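Local coordinates for protein pectinesterase (PDB 4PMH) that hydrolyses the methyl esters of pectin, releasing methanol and de-esterified polygalacturonate, and probably serves in digesting plant cell walls, at residues 193-196 and 201-204; 289-294 and 334-339; 122-125 and 129-132; 42-47 and 52-57. All blocks are in the same frame, centred on the assembly; numbering follows the deposited sequence.

Contact 1: 193-196 and 201-204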
loop_
_atom_site.group_PDB
_atom_site.type_symbol
_atom_site.label_atom_id
_atom_site.label_comp_id
_atom_site.label_asym_id
_atom_site.label_seq_id
_atom_site.Cartn_x
_atom_site.Cartn_y
_atom_site.Cartn_z
ATOM N N ALA A 193 -3.076 -6.853 10.068
ATOM C CA ALA A 193 -4.220 -6.223 9.446
ATOM C C ALA A 193 -4.565 -6.924 8.161
ATOM O O ALA A 193 -3.801 -7.773 7.664
ATOM C CB ALA A 193 -3.918 -4.745 9.184
ATOM N N ARG A 194 -5.734 -6.576 7.632
ATOM C CA ARG A 194 -6.233 -7.124 6.389
ATOM C C ARG A 194 -6.678 -5.924 5.532
ATOM O O ARG A 194 -7.491 -5.116 5.977
ATOM C CB ARG A 194 -7.421 -8.077 6.672
ATOM C CG ARG A 194 -7.118 -9.273 7.591
ATOM C CD ARG A 194 -8.344 -10.134 7.930
ATOM N NE ARG A 194 -9.039 -10.636 6.739
ATOM C CZ ARG A 194 -10.257 -10.265 6.309
ATOM N NH1 ARG A 194 -11.013 -9.381 6.962
ATOM N NH2 ARG A 194 -10.740 -10.801 5.186
ATOM N N LEU A 195 -6.126 -5.800 4.334
ATOM C CA LEU A 195 -6.369 -4.673 3.458
ATOM C C LEU A 195 -6.974 -5.230 2.163
ATOM O O LEU A 195 -6.330 -6.022 1.479
ATOM C CB LEU A 195 -5.047 -3.897 3.223
ATOM C CG LEU A 195 -4.275 -3.485 4.491
ATOM C CD1 LEU A 195 -2.910 -2.930 4.128
ATOM C CD2 LEU A 195 -5.072 -2.469 5.299
ATOM N N LEU A 196 -8.228 -4.858 1.859
ATOM C CA LEU A 196 -9.027 -5.562 0.864
ATOM C C LEU A 196 -9.552 -4.632 -0.228
ATOM O O LEU A 196 -10.130 -3.598 0.041
ATOM C CB LEU A 196 -10.230 -6.259 1.515
ATOM C CG LEU A 196 -10.059 -6.980 2.865
ATOM C CD1 LEU A 196 -11.408 -7.440 3.401
ATOM C CD2 LEU A 196 -9.088 -8.143 2.779
ATOM N N THR A 201 -5.815 -1.055 -4.112
ATOM C CA THR A 201 -6.092 -1.339 -2.701
ATOM C C THR A 201 -5.247 -0.529 -1.713
ATOM O O THR A 201 -5.797 0.141 -0.832
ATOM C CB THR A 201 -5.952 -2.841 -2.409
ATOM O OG1 THR A 201 -6.770 -3.579 -3.325
ATOM C CG2 THR A 201 -6.296 -3.168 -0.962
ATOM N N LEU A 202 -3.933 -0.603 -1.824
ATOM C CA LEU A 202 -3.045 0.021 -0.845
ATOM C C LEU A 202 -2.189 1.066 -1.535
ATOM O O LEU A 202 -1.384 0.739 -2.403
ATOM C CB LEU A 202 -2.155 -1.011 -0.135
ATOM C CG LEU A 202 -0.969 -0.454 0.652
ATOM C CD1 LEU A 202 -1.425 0.585 1.658
ATOM C CD2 LEU A 202 -0.192 -1.560 1.366
ATOM N N TYR A 203 -2.396 2.326 -1.162
ATOM C CA TYR A 203 -1.602 3.447 -1.641
ATOM C C TYR A 203 -0.494 3.644 -0.609
ATOM O O TYR A 203 -0.642 4.403 0.339
ATOM C CB TYR A 203 -2.470 4.701 -1.758
ATOM C CG TYR A 203 -1.920 5.861 -2.592
ATOM C CD1 TYR A 203 -0.617 5.876 -3.071
ATOM C CD2 TYR A 203 -2.727 6.973 -2.879
ATOM C CE1 TYR A 203 -0.142 6.942 -3.828
ATOM C CE2 TYR A 203 -2.248 8.047 -3.625
ATOM C CZ TYR A 203 -0.960 8.022 -4.093
ATOM O OH TYR A 203 -0.469 9.068 -4.834
ATOM N N ALA A 204 0.626 2.961 -0.815
ATOM C CA ALA A 204 1.700 2.926 0.188
ATOM C C ALA A 204 2.740 4.016 -0.096
ATOM O O ALA A 204 3.702 3.811 -0.858
ATOM C CB ALA A 204 2.354 1.555 0.202
#
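Leu-195 and Leu-202 meet through one methyl each, CD1 of Leu-195 lying 4.1 Å from CD2 of Leu-202, with the two side chains slanting across one another instead of running alongside. Leu-195 points its CB toward the 201-204 segment and extends from there (chi2 171°), whereas Leu-202 reaches the meeting point from the flank: its CG is anti to the backbone N (chi1 166°), and only CD2 comes close to Leu-195. The second point of contact is the methyl of Thr-201. Its CG2 sits 3.6 Å from the carbonyl carbon of Leu-196 and 3.8 Å from the O of Leu-195, and so packs on main chain more than on side chain. The same rotamer sends OG1 another way, to a hydrogen bond with the backbone O of Glu-222. Strands 194-196 and 202-204 belong to different parallel sheets, as expected of a right-handed parallel beta-helix of the pectin lyase-like class, and the buried leucine pair lies in the interior between those sheets. Ile-221, Tyr-216 and Leu-181 touch both leucines, which continues the apolar packing into neighbouring strands. The four residues between the segments include Gln-199 and Asp-200, by similarity the transition-state stabiliser and the proton donor. The side chain of Thr-201, itself buried, lies about 6 Å from that of Asp-200.

Contact 2: 289-294 and 334-339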
loop_
_atom_site.group_PDB
_atom_site.type_symbol
_atom_site.label_atom_id
_atom_site.label_comp_id
_atom_site.label_asym_id
_atom_site.label_seq_id
_atom_site.Cartn_x
_atom_site.Cartn_y
_atom_site.Cartn_z
ATOM N N GLY A 289 4.757 -7.152 -10.992
ATOM C CA GLY A 289 4.816 -5.709 -10.962
ATOM C C GLY A 289 4.911 -5.000 -12.295
ATOM O O GLY A 289 5.188 -5.614 -13.340
ATOM N N ARG A 290 4.640 -3.698 -12.231
ATOM C CA ARG A 290 4.929 -2.765 -13.303
ATOM C C ARG A 290 5.219 -1.392 -12.699
ATOM O O ARG A 290 4.773 -1.071 -11.604
ATOM C CB ARG A 290 3.760 -2.657 -14.278
ATOM C CG ARG A 290 2.507 -1.987 -13.735
ATOM C CD ARG A 290 1.403 -2.043 -14.785
ATOM N NE ARG A 290 0.142 -1.508 -14.299
ATOM C CZ ARG A 290 -0.851 -1.077 -15.077
ATOM N NH1 ARG A 290 -0.775 -1.150 -16.401
ATOM N NH2 ARG A 290 -1.943 -0.577 -14.528
ATOM N N ALA A 291 5.953 -0.583 -13.433
ATOM C CA ALA A 291 6.293 0.740 -12.962
ATOM C C ALA A 291 5.071 1.634 -13.099
ATOM O O ALA A 291 4.401 1.631 -14.154
ATOM C CB ALA A 291 7.452 1.294 -13.766
ATOM N N TRP A 292 4.754 2.337 -12.007
ATOM C CA TRP A 292 3.802 3.451 -12.069
ATOM C C TRP A 292 4.630 4.671 -12.399
ATOM O O TRP A 292 5.349 5.212 -11.560
ATOM C CB TRP A 292 2.999 3.634 -10.782
ATOM C CG TRP A 292 2.054 4.842 -10.830
ATOM C CD1 TRP A 292 1.502 5.424 -11.953
ATOM C CD2 TRP A 292 1.561 5.579 -9.711
ATOM N NE1 TRP A 292 0.695 6.499 -11.586
ATOM C CE2 TRP A 292 0.715 6.603 -10.215
ATOM C CE3 TRP A 292 1.741 5.471 -8.324
ATOM C CZ2 TRP A 292 0.075 7.515 -9.378
ATOM C CZ3 TRP A 292 1.117 6.381 -7.500
ATOM C CH2 TRP A 292 0.287 7.385 -8.023
ATOM N N ASP A 293 4.549 5.059 -13.665
ATOM C CA ASP A 293 5.330 6.142 -14.221
ATOM C C ASP A 293 4.479 7.410 -14.050
ATOM O O ASP A 293 4.021 8.007 -15.053
ATOM C CB ASP A 293 5.641 5.860 -15.721
ATOM C CG ASP A 293 6.927 5.041 -15.929
ATOM O OD1 ASP A 293 7.603 4.665 -14.925
ATOM O OD2 ASP A 293 7.269 4.811 -17.115
ATOM N N SER A 294 4.238 7.795 -12.796
ATOM C CA SER A 294 3.357 8.953 -12.499
ATOM C C SER A 294 3.848 10.236 -13.158
ATOM O O SER A 294 5.033 10.573 -13.098
ATOM C CB SER A 294 3.165 9.198 -10.993
ATOM O OG SER A 294 4.351 8.973 -10.265
ATOM N N SER A 334 2.952 4.176 -18.299
ATOM C CA SER A 334 3.272 5.094 -19.390
ATOM C C SER A 334 3.385 4.447 -20.774
ATOM O O SER A 334 3.375 5.155 -21.789
ATOM C CB SER A 334 4.599 5.792 -19.077
ATOM O OG SER A 334 5.681 4.870 -19.027
ATOM N N GLY A 335 3.472 3.120 -20.825
ATOM C CA GLY A 335 3.839 2.413 -22.046
ATOM C C GLY A 335 5.328 2.098 -22.120
ATOM O O GLY A 335 5.784 1.426 -23.055
ATOM N N ARG A 336 6.102 2.578 -21.153
ATOM C CA ARG A 336 7.528 2.278 -21.126
ATOM C C ARG A 336 7.741 0.772 -20.931
ATOM O O ARG A 336 7.388 0.224 -19.894
ATOM C CB ARG A 336 8.234 3.064 -20.026
ATOM C CG ARG A 336 9.692 2.662 -19.839
ATOM C CD ARG A 336 10.411 3.622 -18.932
ATOM N NE ARG A 336 9.953 3.604 -17.537
ATOM C CZ ARG A 336 10.666 3.169 -16.500
ATOM N NH1 ARG A 336 11.886 2.654 -16.661
ATOM N NH2 ARG A 336 10.151 3.242 -15.289
ATOM N N THR A 337 8.305 0.118 -21.941
ATOM C CA THR A 337 8.499 -1.327 -21.908
ATOM C C THR A 337 9.380 -1.744 -20.717
ATOM O O THR A 337 10.298 -1.018 -20.332
ATOM C CB THR A 337 9.157 -1.839 -23.188
ATOM O OG1 THR A 337 10.508 -1.394 -23.237
ATOM C CG2 THR A 337 8.440 -1.341 -24.406
ATOM N N TYR A 338 9.066 -2.894 -20.120
ATOM C CA TYR A 338 9.890 -3.427 -19.023
ATOM C C TYR A 338 11.284 -3.755 -19.566
ATOM O O TYR A 338 11.407 -4.389 -20.631
ATOM C CB TYR A 338 9.288 -4.676 -18.361
ATOM C CG TYR A 338 10.292 -5.254 -17.377
ATOM C CD1 TYR A 338 10.579 -4.595 -16.186
ATOM C CD2 TYR A 338 11.013 -6.411 -17.678
ATOM C CE1 TYR A 338 11.555 -5.074 -15.321
ATOM C CE2 TYR A 338 11.990 -6.892 -16.823
ATOM C CZ TYR A 338 12.257 -6.239 -15.649
ATOM O OH TYR A 338 13.216 -6.751 -14.809
ATOM N N SER A 339 12.320 -3.300 -18.858
ATOM C CA SER A 339 13.699 -3.641 -19.218
ATOM C C SER A 339 14.505 -4.022 -17.965
ATOM O O SER A 339 14.708 -3.202 -17.069
ATOM C CB SER A 339 14.357 -2.471 -19.952
ATOM O OG SER A 339 15.642 -2.818 -20.476
#
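The carboxylate of Asp-293 is gripped by Arg-336 of the 334-339 loop, whose NH2 lies 2.9 Å from OD1 of Asp-293 and whose NE lies 3.0 Å from OD2. Arg-336 therefore holds Asp-293 side-on, one nitrogen to each oxygen, and both oxygens use their syn lone pairs. The planes of carboxylate and guanidinium are only 11° apart. Both N-H...O bonds are almost straight, 170° at NH2 and 173° at NE, which is the geometry of a well-formed bidentate salt bridge. After an extended start, with chi1 and chi2 both near 180°, a bend at chi3 turns the guanidinium edge to the acid. The hydroxyl of Ser-334 is a third donor, to OD2 of Asp-293; its OG is 2.5 Å from that oxygen, shorter than usual and so doubtful in its exact length. Ser-334 OG also accepts the backbone N of Arg-336 at 3.2 Å in an ST turn. Beside the ion pair, CB of Ala-291 approaches NH2 of Arg-336 obliquely at 3.7 Å. Asn-309 OD1 also bonds NH2, and Tyr-302 makes a cation-pi contact with the same arginine. Asp-293 itself is the centre of an inverse gamma turn. The arrangement ties the loop beyond strand 329-330 to the turn leaving strand 286-290, which carries Arg-290, in a salt bridge with the probable nucleophile Asp-226, and Trp-292: a bidentate Asp-Arg salt bridge with an ST turn, next to residues that by similarity bind substrate in the pectinesterase site.

Contact 3: 122-125 and 129-132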
loop_
_atom_site.group_PDB
_atom_site.type_symbol
_atom_site.label_atom_id
_atom_site.label_comp_id
_atom_site.label_asym_id
_atom_site.label_seq_id
_atom_site.Cartn_x
_atom_site.Cartn_y
_atom_site.Cartn_z
ATOM N N SER A 122 -21.819 13.282 6.965
ATOM C CA SER A 122 -22.270 13.357 8.345
ATOM C C SER A 122 -21.177 13.006 9.358
ATOM O O SER A 122 -21.397 13.112 10.556
ATOM C CB SER A 122 -23.511 12.481 8.571
ATOM O OG SER A 122 -23.245 11.105 8.328
ATOM N N LEU A 123 -19.999 12.625 8.896
ATOM C CA LEU A 123 -18.883 12.389 9.810
ATOM C C LEU A 123 -18.115 13.669 10.149
ATOM O O LEU A 123 -17.252 13.648 11.040
ATOM C CB LEU A 123 -17.924 11.353 9.219
ATOM C CG LEU A 123 -18.518 9.954 9.076
ATOM C CD1 LEU A 123 -17.647 9.116 8.155
ATOM C CD2 LEU A 123 -18.673 9.288 10.441
ATOM N N PHE A 124 -18.424 14.773 9.457
ATOM C CA PHE A 124 -17.560 15.952 9.494
ATOM C C PHE A 124 -18.310 17.258 9.781
ATOM O O PHE A 124 -19.271 17.601 9.086
ATOM C CB PHE A 124 -16.750 16.055 8.195
ATOM C CG PHE A 124 -15.866 14.867 7.954
ATOM C CD1 PHE A 124 -14.643 14.751 8.607
ATOM C CD2 PHE A 124 -16.246 13.876 7.077
ATOM C CE1 PHE A 124 -13.829 13.656 8.402
ATOM C CE2 PHE A 124 -15.444 12.778 6.854
ATOM C CZ PHE A 124 -14.225 12.664 7.514
ATOM N N ASN A 125 -17.892 17.937 10.845
ATOM C CA ASN A 125 -18.307 19.321 11.109
ATOM C C ASN A 125 -17.156 20.263 10.735
ATOM O O ASN A 125 -15.971 19.892 10.831
ATOM C CB ASN A 125 -18.723 19.475 12.592
ATOM C CG ASN A 125 -19.122 20.899 12.960
ATOM O OD1 ASN A 125 -18.265 21.755 13.153
ATOM N ND2 ASN A 125 -20.428 21.146 13.104
ATOM N N PRO A 129 -10.856 18.629 13.112
ATOM C CA PRO A 129 -9.491 18.643 12.584
ATOM C C PRO A 129 -9.292 18.035 11.197
ATOM O O PRO A 129 -8.393 18.469 10.498
ATOM C CB PRO A 129 -8.678 17.879 13.643
ATOM C CG PRO A 129 -9.680 17.150 14.464
ATOM C CD PRO A 129 -10.930 17.966 14.426
ATOM N N ALA A 130 -10.115 17.076 10.780
ATOM C CA ALA A 130 -9.992 16.513 9.414
ATOM C C ALA A 130 -10.935 17.145 8.383
ATOM O O ALA A 130 -11.089 16.613 7.263
ATOM C CB ALA A 130 -10.194 15.004 9.436
ATOM N N TYR A 131 -11.543 18.281 8.728
ATOM C CA TYR A 131 -12.561 18.875 7.865
ATOM C C TYR A 131 -11.981 19.289 6.506
ATOM O O TYR A 131 -12.625 19.102 5.468
ATOM C CB TYR A 131 -13.250 20.067 8.556
ATOM C CG TYR A 131 -14.378 20.640 7.720
ATOM C CD1 TYR A 131 -15.635 20.056 7.722
ATOM C CD2 TYR A 131 -14.169 21.733 6.898
ATOM C CE1 TYR A 131 -16.662 20.565 6.936
ATOM C CE2 TYR A 131 -15.192 22.248 6.113
ATOM C CZ TYR A 131 -16.422 21.661 6.137
ATOM O OH TYR A 131 -17.440 22.176 5.370
ATOM N N SER A 132 -10.764 19.825 6.510
ATOM C CA SER A 132 -10.126 20.258 5.264
ATOM C C SER A 132 -9.906 19.082 4.299
ATOM O O SER A 132 -10.098 19.224 3.086
ATOM C CB SER A 132 -8.820 21.005 5.539
ATOM O OG SER A 132 -7.959 20.251 6.390
#
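The backbones come closest at Phe-124 and Tyr-131, 6.0 Å between their CA atoms, where the irregular chain of 122-125 passes the first turn of a helix whose N-cap position is Ala-130. Phe-124 directs its CB toward the 129-132 segment. From there chi1 of -60° sets the ring beside its own backbone N, and the CE1 corner reaches CB of Ala-130 at 4.0 Å. The methyl approaches that ring at a slant. Nearer the backbone, CB of Phe-124 lies 4.2 Å from CD1 of Tyr-131, so the phenylalanine meets two successive residues, one through the far part of its ring and one through its base. The tyrosine has CG anti to the backbone N (chi1 -176°), which swings its ring across the end of 122-125, past the Asn-125 carbonyl. There CD1 of Tyr-131 lies 3.1 Å from the O of Asn-125, a close van der Waals approach at an oblique angle to the ring. The CB of Asn-125 points away from 129-132, and its side chain makes no contact there; its OD1 accepts from the N of Ala-127 and its backbone N donates to OD2 of Asp-128, both bonds running to the short connection between the segments. Phe-124 also stacks on Tyr-134 of helix 131-138 and meets Tyr-81 of strand 80-82, while Phe-124 and Ala-130 both touch Gln-52 of helix 51-61. The loop joining helices 113-120 and 131-138 is thereby packed between the second of them, helix 51-61 and a strand of the beta-helix.

Contact 4: 42-47 and 52-57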
loop_
_atom_site.group_PDB
_atom_site.type_symbol
_atom_site.label_atom_id
_atom_site.label_comp_id
_atom_site.label_asym_id
_atom_site.label_seq_id
_atom_site.Cartn_x
_atom_site.Cartn_y
_atom_site.Cartn_z
ATOM N N TYR A 42 -9.389 5.943 24.031
ATOM C CA TYR A 42 -10.666 6.222 23.375
ATOM C C TYR A 42 -11.187 4.943 22.762
ATOM O O TYR A 42 -10.439 4.246 22.068
ATOM C CB TYR A 42 -10.447 7.255 22.285
ATOM C CG TYR A 42 -9.651 8.425 22.799
ATOM C CD1 TYR A 42 -10.276 9.465 23.480
ATOM C CD2 TYR A 42 -8.274 8.482 22.636
ATOM C CE1 TYR A 42 -9.550 10.534 23.974
ATOM C CE2 TYR A 42 -7.557 9.538 23.128
ATOM C CZ TYR A 42 -8.195 10.566 23.794
ATOM O OH TYR A 42 -7.485 11.630 24.279
ATOM N N THR A 43 -12.455 4.619 23.004
ATOM C CA THR A 43 -13.043 3.358 22.540
ATOM C C THR A 43 -14.296 3.615 21.715
ATOM O O THR A 43 -15.245 4.234 22.198
ATOM C CB THR A 43 -13.373 2.456 23.725
ATOM O OG1 THR A 43 -12.156 2.144 24.425
ATOM C CG2 THR A 43 -14.004 1.150 23.239
ATOM N N VAL A 44 -14.280 3.170 20.466
ATOM C CA VAL A 44 -15.434 3.261 19.605
ATOM C C VAL A 44 -16.340 2.108 20.029
ATOM O O VAL A 44 -15.978 0.930 19.876
ATOM C CB VAL A 44 -15.060 3.120 18.118
ATOM C CG1 VAL A 44 -16.291 3.278 17.238
ATOM C CG2 VAL A 44 -14.004 4.146 17.723
ATOM N N GLY A 45 -17.513 2.438 20.561
ATOM C CA GLY A 45 -18.405 1.439 21.166
ATOM C C GLY A 45 -18.481 1.579 22.686
ATOM O O GLY A 45 -19.369 1.024 23.297
ATOM N N ASN A 46 -17.533 2.298 23.290
ATOM C CA ASN A 46 -17.581 2.636 24.707
ATOM C C ASN A 46 -17.051 4.074 24.967
ATOM O O ASN A 46 -16.141 4.298 25.792
ATOM C CB ASN A 46 -16.816 1.594 25.530
ATOM C CG ASN A 46 -17.015 1.776 27.030
ATOM O OD1 ASN A 46 -18.063 2.252 27.475
ATOM N ND2 ASN A 46 -15.993 1.442 27.811
ATOM N N GLY A 47 -17.668 5.044 24.281
ATOM C CA GLY A 47 -17.264 6.445 24.358
ATOM C C GLY A 47 -17.364 7.215 23.045
ATOM O O GLY A 47 -17.491 8.446 23.055
ATOM N N GLN A 52 -14.168 8.323 13.472
ATOM C CA GLN A 52 -13.669 9.690 13.277
ATOM C C GLN A 52 -13.735 10.454 14.598
ATOM O O GLN A 52 -12.809 11.175 14.927
ATOM C CB GLN A 52 -14.454 10.448 12.189
ATOM C CG GLN A 52 -13.736 11.716 11.704
ATOM C CD GLN A 52 -12.345 11.411 11.164
ATOM O OE1 GLN A 52 -12.185 10.566 10.286
ATOM N NE2 GLN A 52 -11.327 12.066 11.724
ATOM N N ALA A 53 -14.832 10.291 15.341
ATOM C CA ALA A 53 -15.000 10.985 16.621
ATOM C C ALA A 53 -13.914 10.634 17.632
ATOM O O ALA A 53 -13.469 11.493 18.380
ATOM C CB ALA A 53 -16.372 10.719 17.222
ATOM N N ALA A 54 -13.486 9.381 17.655
ATOM C CA ALA A 54 -12.410 8.972 18.565
ATOM C C ALA A 54 -11.073 9.577 18.101
ATOM O O ALA A 54 -10.287 10.018 18.911
ATOM C CB ALA A 54 -12.311 7.466 18.626
ATOM N N VAL A 55 -10.835 9.573 16.782
ATOM C CA VAL A 55 -9.619 10.129 16.180
ATOM C C VAL A 55 -9.534 11.611 16.517
ATOM O O VAL A 55 -8.481 12.105 16.959
ATOM C CB VAL A 55 -9.579 9.918 14.642
ATOM C CG1 VAL A 55 -8.524 10.799 13.973
ATOM C CG2 VAL A 55 -9.368 8.451 14.315
ATOM N N ASN A 56 -10.668 12.292 16.359
ATOM C CA ASN A 56 -10.764 13.706 16.612
ATOM C C ASN A 56 -10.443 13.996 18.067
ATOM O O ASN A 56 -9.713 14.932 18.366
ATOM C CB ASN A 56 -12.174 14.217 16.325
ATOM C CG ASN A 56 -12.496 14.294 14.843
ATOM O OD1 ASN A 56 -11.622 14.158 13.984
ATOM N ND2 ASN A 56 -13.767 14.538 14.536
ATOM N N ALA A 57 -11.003 13.211 18.973
ATOM C CA ALA A 57 -10.751 13.426 20.406
ATOM C C ALA A 57 -9.266 13.331 20.732
ATOM O O ALA A 57 -8.722 14.198 21.419
ATOM C CB ALA A 57 -11.544 12.444 21.266
#
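The methyl of Ala-54 is the tight spot of this contact, with CG2 of Val-44 3.8 Å from its CB and CB of Tyr-42 4.1 Å from the same atom. Ala-54 points its CB at the strand, and Tyr-42 points toward the helix in return. Val-44 approaches from the flank: with CG1 anti to the backbone N (chi1 -178°), it leaves CG2 as the branch that touches. One turn further along the helix, the CB of Ala-57 rests against the Tyr-42 ring, 3.9 Å from CE1, at a slant to the ring. Strand 42-44 and helix 51-61 open a beta-alpha-beta unit completed by strand 67-71. Over the short segments the strand and helix axes run nearly antiparallel, at 171°, with a closest approach of 8.2 Å; small alanine side chains on the helix are consistent with so near an approach. The strand is one of the two outermost in the ten-stranded parallel sheet, bonded on its inner side to 67-71, and Ile-69 of that strand touches both Tyr-42 and Ala-54. Val-44 is already the second residue of a type II turn, Thr-43 to Asn-46, closed by a bond of 3.2 Å from Asn-46 N to Thr-43 O; past it Gly-45, Asn-46 and Gly-47 are exposed to solvent and make no contact with 52-57. The helix side turned from the strand is, by contrast, buried: there Gln-52 NE2 donates to OD1 of Asn-56 at 3.1 Å, from above the Asn-56 carbonyl plane, and Gln-52 OE1 accepts from the backbone N of Tyr-81.

In the fold
From the N terminus, contact 4 comes first, closing the short link between strand 42-44 and helix 51-61 at the end of the ten-stranded sheet. Contact 3 follows, closing the turn into helix 131-138. These two touch: Phe-124 CE1 lies 3.8 Å from Gln-52 CG, and Pro-129 packs on Asn-56. Contact 1 closes the four-residue loop that carries Gln-199 and Asp-200, joining strands of two sheets near the chain centre. Contact 2 closes a much longer excursion, 39 residues, nine of them in strands, between 289-294 and 334-339. All four lie in series, none nested or crossed. Tyr-203 of contact 1 packs on Trp-292 of contact 2, while contacts 2 and 4 occupy opposite sides of the chain's centre.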